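Local coordinates for putative ABC transporter amino acid-binding protein (PDB 2Q88) that binds the compatible solute ectoine and probably delivers it, like hydroxyectoine, to an ABC transporter that takes up osmoprotectants, at residues M82-I96 and A244-A256. Sequence-based numbering, arbitrary orientation.
Sequences MKPERCAAVAYSQPI and AAMSTTREKLCAA. With CD (cadmium ion), chain B; 4CS ((4S)-2-methyl-1,4,5,6-tetrahydropyrimidine-4-carboxylic acid), chain F.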
loop_
_atom_site.group_PDB
_atom_site.type_symbol
_atom_site.label_atom_id
_atom_site.label_comp_id
_atom_site.label_asym_id
_atom_site.label_seq_id
_atom_site.Cartn_x
_atom_site.Cartn_y
_atom_site.Cartn_z
ATOM N N MET A 82 1.008 7.881 0.911
ATOM C CA MET A 82 0.816 9.306 0.653
ATOM C C MET A 82 2.032 9.919 -0.001
ATOM O O MET A 82 3.158 9.686 0.433
ATOM C CB MET A 82 0.535 10.064 1.945
ATOM C CG MET A 82 -0.695 9.593 2.699
ATOM S SD MET A 82 -1.162 10.830 3.944
ATOM C CE MET A 82 -2.098 9.797 5.047
ATOM N N LYS A 83 1.777 10.722 -1.030
ATOM C CA LYS A 83 2.796 11.465 -1.757
ATOM C C LYS A 83 2.145 12.729 -2.286
ATOM O O LYS A 83 0.958 12.718 -2.610
ATOM C CB LYS A 83 3.302 10.669 -2.960
ATOM C CG LYS A 83 4.015 9.382 -2.646
ATOM C CD LYS A 83 3.954 8.453 -3.846
ATOM C CE LYS A 83 4.893 8.898 -4.939
ATOM N NZ LYS A 83 4.900 7.905 -6.050
ATOM N N PRO A 84 2.911 13.809 -2.396
ATOM C CA PRO A 84 2.385 15.080 -2.907
ATOM C C PRO A 84 1.440 14.903 -4.106
ATOM O O PRO A 84 0.297 15.345 -4.042
ATOM C CB PRO A 84 3.653 15.836 -3.287
ATOM C CG PRO A 84 4.649 15.382 -2.244
ATOM C CD PRO A 84 4.341 13.905 -2.035
ATOM N N GLU A 85 1.898 14.212 -5.155
ATOM C CA GLU A 85 1.093 13.943 -6.365
ATOM C C GLU A 85 -0.227 13.240 -6.109
ATOM O O GLU A 85 -1.236 13.561 -6.732
ATOM C CB GLU A 85 1.880 13.124 -7.390
ATOM C CG GLU A 85 2.871 12.147 -6.775
ATOM C CD GLU A 85 4.213 12.808 -6.529
ATOM O OE1 GLU A 85 4.543 13.078 -5.359
ATOM O OE2 GLU A 85 4.931 13.078 -7.520
ATOM N N ARG A 86 -0.203 12.251 -5.214
ATOM C CA ARG A 86 -1.408 11.521 -4.862
ATOM C C ARG A 86 -2.308 12.372 -3.983
ATOM O O ARG A 86 -3.520 12.354 -4.141
ATOM C CB ARG A 86 -1.060 10.226 -4.136
ATOM C CG ARG A 86 -0.269 9.230 -4.964
ATOM C CD ARG A 86 0.066 7.959 -4.178
ATOM N NE ARG A 86 0.695 6.956 -5.027
ATOM C CZ ARG A 86 1.121 5.772 -4.609
ATOM N NH1 ARG A 86 1.012 5.425 -3.329
ATOM N NH2 ARG A 86 1.665 4.925 -5.482
ATOM N N CYS A 87 -1.697 13.106 -3.055
ATOM C CA CYS A 87 -2.419 14.007 -2.155
ATOM C C CYS A 87 -3.220 15.072 -2.908
ATOM O O CYS A 87 -4.278 15.494 -2.443
ATOM C CB CYS A 87 -1.448 14.655 -1.165
ATOM S SG CYS A 87 -0.714 13.432 -0.053
ATOM N N ALA A 88 -2.728 15.470 -4.077
ATOM C CA ALA A 88 -3.415 16.443 -4.927
ATOM C C ALA A 88 -4.650 15.871 -5.630
ATOM O O ALA A 88 -5.517 16.627 -6.059
ATOM C CB ALA A 88 -2.448 17.011 -5.948
ATOM N N ALA A 89 -4.719 14.542 -5.745
ATOM C CA ALA A 89 -5.757 13.856 -6.531
ATOM C C ALA A 89 -6.887 13.287 -5.677
ATOM O O ALA A 89 -7.990 13.072 -6.174
ATOM C CB ALA A 89 -5.135 12.738 -7.368
ATOM N N VAL A 90 -6.595 13.031 -4.402
ATOM C CA VAL A 90 -7.547 12.404 -3.477
ATOM C C VAL A 90 -7.585 13.117 -2.124
ATOM O O VAL A 90 -6.684 13.891 -1.801
ATOM C CB VAL A 90 -7.193 10.911 -3.228
ATOM C CG1 VAL A 90 -7.247 10.130 -4.518
ATOM C CG2 VAL A 90 -5.814 10.779 -2.596
ATOM N N ALA A 91 -8.627 12.848 -1.343
ATOM C CA ALA A 91 -8.717 13.320 0.036
ATOM C C ALA A 91 -8.336 12.168 0.973
ATOM O O ALA A 91 -9.115 11.246 1.174
ATOM C CB ALA A 91 -10.127 13.802 0.333
ATOM N N TYR A 92 -7.127 12.244 1.522
ATOM C CA TYR A 92 -6.577 11.231 2.413
ATOM C C TYR A 92 -7.029 11.428 3.846
ATOM O O TYR A 92 -7.202 12.560 4.308
ATOM C CB TYR A 92 -5.049 11.307 2.404
ATOM C CG TYR A 92 -4.344 10.415 1.399
ATOM C CD1 TYR A 92 -4.366 9.028 1.529
ATOM C CD2 TYR A 92 -3.599 10.969 0.364
ATOM C CE1 TYR A 92 -3.690 8.206 0.616
ATOM C CE2 TYR A 92 -2.923 10.165 -0.556
ATOM C CZ TYR A 92 -2.982 8.796 -0.428
ATOM O OH TYR A 92 -2.309 8.009 -1.329
ATOM N N SER A 93 -7.197 10.317 4.553
ATOM C CA SER A 93 -7.311 10.342 5.994
ATOM C C SER A 93 -5.943 10.643 6.590
ATOM O O SER A 93 -4.967 10.794 5.871
ATOM C CB SER A 93 -7.748 8.968 6.501
ATOM O OG SER A 93 -6.674 8.049 6.376
ATOM N N GLN A 94 -5.878 10.705 7.916
ATOM C CA GLN A 94 -4.609 10.768 8.642
ATOM C C GLN A 94 -3.861 9.425 8.486
ATOM O O GLN A 94 -4.465 8.457 8.027
ATOM C CB GLN A 94 -4.891 11.124 10.110
ATOM C CG GLN A 94 -5.339 12.596 10.306
ATOM C CD GLN A 94 -4.304 13.617 9.834
ATOM O OE1 GLN A 94 -3.094 13.408 9.969
ATOM N NE2 GLN A 94 -4.783 14.727 9.287
ATOM N N PRO A 95 -2.566 9.368 8.811
ATOM C CA PRO A 95 -1.758 8.179 8.539
ATOM C C PRO A 95 -2.207 6.937 9.290
ATOM O O PRO A 95 -2.703 7.025 10.412
ATOM C CB PRO A 95 -0.349 8.576 8.987
ATOM C CG PRO A 95 -0.362 10.047 9.149
ATOM C CD PRO A 95 -1.775 10.431 9.455
ATOM N N ILE A 96 -2.031 5.783 8.650
ATOM C CA ILE A 96 -2.439 4.504 9.225
ATOM C C ILE A 96 -1.313 3.479 9.196
ATOM O O ILE A 96 -0.839 3.051 10.257
ATOM C CB ILE A 96 -3.706 3.947 8.501
ATOM C CG1 ILE A 96 -4.882 4.918 8.659
ATOM C CG2 ILE A 96 -4.067 2.563 9.063
ATOM C CD1 ILE A 96 -6.133 4.589 7.842
ATOM N N ALA A 244 4.765 4.872 14.763
ATOM C CA ALA A 244 5.147 5.515 13.498
ATOM C C ALA A 244 4.016 6.330 12.861
ATOM O O ALA A 244 4.233 7.469 12.445
ATOM C CB ALA A 244 5.694 4.495 12.517
ATOM N N ALA A 245 2.816 5.751 12.774
ATOM C CA ALA A 245 1.674 6.458 12.212
ATOM C C ALA A 245 1.281 7.635 13.095
ATOM O O ALA A 245 1.035 8.741 12.607
ATOM C CB ALA A 245 0.490 5.518 12.014
ATOM N N MET A 246 1.253 7.395 14.401
ATOM C CA MET A 246 0.912 8.431 15.379
ATOM C C MET A 246 1.995 9.518 15.568
ATOM O O MET A 246 1.746 10.535 16.221
ATOM C CB MET A 246 0.535 7.772 16.710
ATOM C CG MET A 246 -0.773 6.969 16.614
ATOM S SD MET A 246 -1.091 5.862 17.995
ATOM C CE MET A 246 -1.366 7.060 19.307
ATOM N N SER A 247 3.179 9.310 14.992
ATOM C CA SER A 247 4.260 10.314 15.043
ATOM C C SER A 247 4.189 11.331 13.900
ATOM O O SER A 247 4.992 12.271 13.844
ATOM C CB SER A 247 5.634 9.635 15.023
ATOM O OG SER A 247 5.861 8.905 16.218
ATOM N N THR A 248 3.242 11.150 12.981
ATOM C CA THR A 248 3.194 12.013 11.793
ATOM C C THR A 248 1.767 12.438 11.413
ATOM O O THR A 248 0.807 12.093 12.106
ATOM C CB THR A 248 3.998 11.360 10.608
ATOM O OG1 THR A 248 4.093 12.281 9.512
ATOM C CG2 THR A 248 3.277 10.124 10.022
ATOM N N THR A 249 1.626 13.225 10.347
ATOM C CA THR A 249 0.311 13.720 9.936
ATOM C C THR A 249 0.185 13.712 8.428
ATOM O O THR A 249 1.190 13.641 7.720
ATOM C CB THR A 249 0.046 15.164 10.432
ATOM O OG1 THR A 249 1.008 16.051 9.847
ATOM C CG2 THR A 249 0.253 15.305 11.934
ATOM N N ARG A 250 -1.050 13.822 7.944
ATOM C CA ARG A 250 -1.306 13.897 6.514
ATOM C C ARG A 250 -0.567 15.076 5.883
ATOM O O ARG A 250 0.058 14.919 4.845
ATOM C CB ARG A 250 -2.809 13.977 6.233
ATOM C CG ARG A 250 -3.185 13.977 4.750
ATOM C CD ARG A 250 -4.619 14.414 4.452
ATOM N NE ARG A 250 -5.019 15.631 5.181
ATOM C CZ ARG A 250 -5.959 15.662 6.129
ATOM N NH1 ARG A 250 -6.610 14.552 6.472
ATOM N NH2 ARG A 250 -6.245 16.807 6.738
ATOM N N GLU A 251 -0.609 16.246 6.519
ATOM C CA GLU A 251 0.031 17.416 5.907
ATOM C C GLU A 251 1.555 17.294 5.804
ATOM O O GLU A 251 2.134 17.709 4.802
ATOM C CB GLU A 251 -0.383 18.722 6.583
ATOM C CG GLU A 251 -0.269 19.918 5.637
ATOM C CD GLU A 251 -0.233 21.250 6.354
ATOM O OE1 GLU A 251 -0.438 22.297 5.690
ATOM O OE2 GLU A 251 0.011 21.268 7.579
ATOM N N LYS A 252 2.199 16.695 6.804
ATOM C CA LYS A 252 3.653 16.433 6.748
ATOM C C LYS A 252 4.065 15.437 5.654
ATOM O O LYS A 252 5.086 15.621 4.985
ATOM C CB LYS A 252 4.165 15.929 8.093
ATOM C CG LYS A 252 4.307 16.991 9.175
ATOM C CD LYS A 252 4.256 16.327 10.548
ATOM C CE LYS A 252 4.980 17.138 11.612
ATOM N NZ LYS A 252 5.010 16.375 12.904
ATOM N N LEU A 253 3.288 14.367 5.494
ATOM C CA LEU A 253 3.576 13.352 4.481
ATOM C C LEU A 253 3.265 13.855 3.076
ATOM O O LEU A 253 3.843 13.386 2.105
ATOM C CB LEU A 253 2.783 12.071 4.756
ATOM C CG LEU A 253 2.976 11.362 6.097
ATOM C CD1 LEU A 253 1.848 10.380 6.310
ATOM C CD2 LEU A 253 4.319 10.672 6.170
ATOM N N CYS A 254 2.339 14.806 2.984
ATOM C CA CYS A 254 1.897 15.366 1.708
ATOM C C CYS A 254 2.654 16.627 1.292
ATOM O O CYS A 254 2.486 17.111 0.169
ATOM C CB CYS A 254 0.396 15.659 1.759
ATOM S SG CYS A 254 -0.638 14.170 1.830
ATOM N N ALA A 255 3.487 17.151 2.191
ATOM C CA ALA A 255 4.193 18.412 1.949
ATOM C C ALA A 255 5.239 18.304 0.841
ATOM O O ALA A 255 5.808 17.232 0.614
ATOM C CB ALA A 255 4.831 18.920 3.237
ATOM N N ALA A 256 5.476 19.417 0.144
ATOM C CA ALA A 256 6.576 19.513 -0.808
ATOM C C ALA A 256 7.884 19.417 -0.028
ATOM O O ALA A 256 8.387 20.417 0.492
ATOM C CB ALA A 256 6.497 20.820 -1.590
HETATM CD CD CD B . -1.545 23.247 8.070
HETATM O O 4CS F . 2.432 2.527 -4.353
HETATM C C 4CS F . 2.168 2.130 -3.218
HETATM O OXT 4CS F . 1.439 2.804 -2.481
HETATM C CA 4CS F . 2.763 0.822 -2.711
HETATM C CB 4CS F . 2.800 -0.266 -3.766
HETATM C CAD 4CS F . 3.454 -1.524 -3.186
HETATM N NAG 4CS F . 2.729 -1.935 -1.955
HETATM C CAI 4CS F . 2.053 -0.997 -1.159
HETATM C CAA 4CS F . 1.297 -1.447 0.102
HETATM N N 4CS F . 2.030 0.357 -1.520
HETATM O O HOH W 1 -3.021 21.714 9.363
HETATM O O HOH W 2 0.334 24.208 8.876
HETATM O O HOH W 3 -2.630 22.921 7.019
#
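Tyr-92 O is gripped by two arginines: Arg-250 NH1 reaches it across the contact at 3.0 Å, through a bent bond (N-H...O 136°) tilted from both the carbonyl plane and the guanidinium plane, and Arg-215 of helix 212-228 donates as well. The Arg-250 chain runs out with CG anti to the backbone N (chi1 -177°), which brings CD beside Tyr-92 CB, and a bend at chi3 (46°) then turns the guanidinium toward Tyr-92 O. Gln-94, bent at chi2, crosses it at about a right angle. Its OE1 accepts from Arg-250 N, 2.9 Å away and above the amide plane, at the first turn of helix 250-254, while its NE2 sits over one guanidinium face, 3.4 Å from Arg-250 NH1 without bonding to it. Replacing Arg-250 with an alanine would probably deprive Tyr-92 O of one of its two donors and open a gap beside Met-82 SD and Gln-94 NE2. Apolar packing continues from the aliphatic part of Arg-250: Met-82 SD lies 3.8 Å from Arg-250 CG and also touches Leu-253 CD1. The Pro-95 ring meets Thr-248 CG2 too, and Pro-95 CG is 3.6 Å from Leu-253 CD1. Met-82 CG, meanwhile, sits over the centre of the Tyr-92 ring, with Val-90 CG2 on the opposite face. Beside Met-82 SD, the disulfide between Cys-87 SG and Cys-254 SG (2.0 Å) ties helix 84-87 covalently to the C-terminal helix. One residue before Cys-87, Arg-86 leads away from this interface, and its NH1 and NH2 each donate to a different carboxylate oxygen of ectoine. Such a two-pronged arginine-carboxylate grip is as in amino-acid-binding members of the family 3 solute-binding proteins; here the C-terminal helix is stapled to the segment that carries the ligand-binding arginine.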